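Local coordinates for protein Agap007691-pb (Anopheles gambiae, PDB 5C98) that is of unconfirmed function but belongs to the serpin family, whose members are generally assigned serine protease inhibition, at residues D246-L250 and R251-N255. Residues are numbered along the deposited sequence; the frame is centred on the assembly and turned at random.
Sequences DGTEL and RQIVN
T248, E249 and L250 meet R251-V254 in a local N-terminal helix cap, where the loop leaving strand 237-244 turns into the short helix 250-256. E249 holds the N-cap position. Its carbonyl O receives a weak, bent hydrogen bond from Q252 N (3.0 Å, 135° at the hydrogen), whereas the i to i+4 bond from V254 N to L250 O is nearly straight at 169°. Two waters bridge across the cap. One donates to E249 OE1 and accepts from R251 N, so the carboxylate reaches an amide of the first turn through water; the E249 chain, bent at chi2, brings OE1 to this water. The other accepts from E249 N and donates to Q252 OE1 at 2.6 Å, tying the amide of the N-cap residue to a side chain three residues on. Strands 237-244 and 354-360 pair antiparallel in sheet B of the serpin fold, which helix 250-256 covers with its buried L250, I253 and V254: I253 rests on L242 and P244, L250 and V254 on M355 and Y33. Between these last two, L250 CG packs against V254 CG2 at 4.0 Å. The methyl T248 CG2, anti to the backbone N, bridges from buried I253 CD1 at 3.5 Å to the exposed Q252 amide at OE1, 3.6 Å, its side chain crossing both at roughly right angles. On the outer side E249 OE1 and R251 NH1, at 4.2 Å, are too far apart for a salt bridge, although the carboxylate and guanidinium planes lie only 23° apart; the arginine instead forms its salt bridge with E35.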
ATOM      1  N   ASP A 246      20.999   7.173  15.325  1.00 18.62           N
ATOM      2  CA  ASP A 246      20.749   7.996  16.502  1.00 18.83           C
ATOM      3  C   ASP A 246      20.945   9.467  16.166  1.00 22.03           C
ATOM      4  O   ASP A 246      21.800   9.829  15.353  1.00 22.48           O
ATOM      5  CB  ASP A 246      21.706   7.613  17.620  1.00 21.50           C
ATOM      6  CG  ASP A 246      21.352   6.279  18.230  1.00 32.88           C
ATOM      7  OD1 ASP A 246      20.273   6.189  18.852  1.00 35.86           O
ATOM      8  OD2 ASP A 246      22.121   5.321  18.060  1.00 30.31           O
ATOM      9  N   GLY A 247      20.136  10.316  16.797  1.00 23.94           N
ATOM     10  CA  GLY A 247      20.162  11.740  16.550  1.00 30.43           C
ATOM     11  C   GLY A 247      19.488  12.179  15.272  1.00 27.71           C
ATOM     12  O   GLY A 247      19.608  13.351  14.894  1.00 28.78           O
ATOM     13  N   THR A 248      18.809  11.270  14.574  1.00 21.37           N
ATOM     14  CA  THR A 248      18.118  11.585  13.334  1.00 22.51           C
ATOM     15  C   THR A 248      16.677  11.132  13.459  1.00 20.70           C
ATOM     16  O   THR A 248      16.408  10.010  13.891  1.00 23.93           O
ATOM     17  CB  THR A 248      18.767  10.857  12.155  1.00 24.08           C
ATOM     18  OG1 THR A 248      20.165  11.168  12.123  1.00 30.18           O
ATOM     19  CG2 THR A 248      18.132  11.253  10.842  1.00 25.12           C
ATOM     20  N   GLU A 249      15.763  12.008  13.067  1.00 19.41           N
ATOM     21  CA  GLU A 249      14.337  11.731  13.101  1.00 18.74           C
ATOM     22  C   GLU A 249      13.927  10.911  11.877  1.00 16.90           C
ATOM     23  O   GLU A 249      14.457  11.100  10.785  1.00 17.00           O
ATOM     24  CB  GLU A 249      13.575  13.059  13.039  1.00 21.87           C
ATOM     25  CG  GLU A 249      13.730  13.988  14.229  1.00 27.21           C
ATOM     26  CD  GLU A 249      12.985  13.491  15.426  1.00 36.31           C
ATOM     27  OE1 GLU A 249      11.865  12.955  15.246  1.00 32.92           O
ATOM     28  OE2 GLU A 249      13.519  13.623  16.541  1.00 47.68           O
ATOM     29  N   LEU A 250      12.973  10.004  12.062  1.00 14.40           N
ATOM     30  CA  LEU A 250      12.441   9.250  10.936  1.00 14.76           C
ATOM     31  C   LEU A 250      11.912  10.175   9.855  1.00 15.72           C
ATOM     32  O   LEU A 250      12.092   9.905   8.676  1.00 14.80           O
ATOM     33  CB  LEU A 250      11.392   8.254  11.409  1.00 16.37           C
ATOM     34  CG  LEU A 250      10.780   7.431  10.273  1.00 16.46           C
ATOM     35  CD1 LEU A 250      11.824   6.573   9.548  1.00 16.34           C
ATOM     36  CD2 LEU A 250       9.657   6.545  10.804  1.00 16.09           C
ATOM     37  N   ARG A 251      11.303  11.302  10.231  1.00 14.73           N
ATOM     38  CA  ARG A 251      10.767  12.212   9.220  1.00 15.51           C
ATOM     39  C   ARG A 251      11.844  12.649   8.238  1.00 15.88           C
ATOM     40  O   ARG A 251      11.558  12.860   7.048  1.00 16.27           O
ATOM     41  CB  ARG A 251      10.164  13.438   9.885  1.00 18.87           C
ATOM     42  CG  ARG A 251       9.414  14.355   8.962  1.00 28.23           C
ATOM     43  CD  ARG A 251       8.867  15.540   9.747  1.00 38.79           C
ATOM     44  NE  ARG A 251       9.957  16.369  10.265  1.00 49.61           N
ATOM     45  CZ  ARG A 251      10.490  16.268  11.481  1.00 49.81           C
ATOM     46  NH1 ARG A 251      10.045  15.375  12.354  1.00 54.98           N
ATOM     47  NH2 ARG A 251      11.483  17.072  11.825  1.00 51.54           N
ATOM     48  N   GLN A 252      13.089  12.787   8.703  1.00 16.25           N
ATOM     49  CA  GLN A 252      14.154  13.184   7.789  1.00 16.85           C
ATOM     50  C   GLN A 252      14.408  12.118   6.727  1.00 18.78           C
ATOM     51  O   GLN A 252      14.637  12.433   5.557  1.00 18.14           O
ATOM     52  CB  GLN A 252      15.438  13.464   8.572  1.00 22.45           C
ATOM     53  CG  GLN A 252      16.537  14.063   7.725  1.00 34.20           C
ATOM     54  CD  GLN A 252      17.842  14.206   8.480  1.00 40.25           C
ATOM     55  OE1 GLN A 252      17.865  14.626   9.639  1.00 43.70           O
ATOM     56  NE2 GLN A 252      18.940  13.850   7.826  1.00 41.71           N
ATOM     57  N   ILE A 253      14.385  10.843   7.112  1.00 14.82           N
ATOM     58  CA  ILE A 253      14.566   9.770   6.143  1.00 14.82           C
ATOM     59  C   ILE A 253      13.392   9.743   5.176  1.00 15.68           C
ATOM     60  O   ILE A 253      13.563   9.628   3.962  1.00 15.65           O
ATOM     61  CB  ILE A 253      14.710   8.417   6.877  1.00 17.00           C
ATOM     62  CG1 ILE A 253      16.126   8.201   7.441  1.00 17.80           C
ATOM     63  CG2 ILE A 253      14.419   7.235   5.941  1.00 18.12           C
ATOM     64  CD1 ILE A 253      16.607   9.179   8.449  1.00 20.32           C
ATOM     65  N   VAL A 254      12.174   9.813   5.704  1.00 14.56           N
ATOM     66  CA  VAL A 254      10.990   9.703   4.866  1.00 13.49           C
ATOM     67  C   VAL A 254      10.967  10.830   3.844  1.00 16.27           C
ATOM     68  O   VAL A 254      10.666  10.610   2.666  1.00 16.63           O
ATOM     69  CB  VAL A 254       9.723   9.762   5.730  1.00 16.52           C
ATOM     70  CG1 VAL A 254       8.453   9.919   4.841  1.00 15.05           C
ATOM     71  CG2 VAL A 254       9.612   8.545   6.589  1.00 15.07           C
ATOM     72  N   ASN A 255      11.317  12.050   4.267  1.00 15.67           N
ATOM     73  CA  ASN A 255      11.256  13.162   3.331  1.00 16.26           C
ATOM     74  C   ASN A 255      12.440  13.176   2.377  1.00 17.84           C
ATOM     75  O   ASN A 255      12.337  13.696   1.256  1.00 18.83           O
ATOM     76  CB  ASN A 255      11.159  14.467   4.096  1.00 16.93           C
ATOM     77  CG  ASN A 255       9.763  14.728   4.569  1.00 24.78           C
ATOM     78  OD1 ASN A 255       8.800  14.426   3.863  1.00 27.75           O
ATOM     79  ND2 ASN A 255       9.636  15.288   5.762  1.00 33.37           N
TER
HETATM   80  O   HOH W   1      10.291  11.851  13.073  1.00 23.59           O
HETATM   81  O   HOH W   2      16.672  14.588  11.912  1.00 29.03           O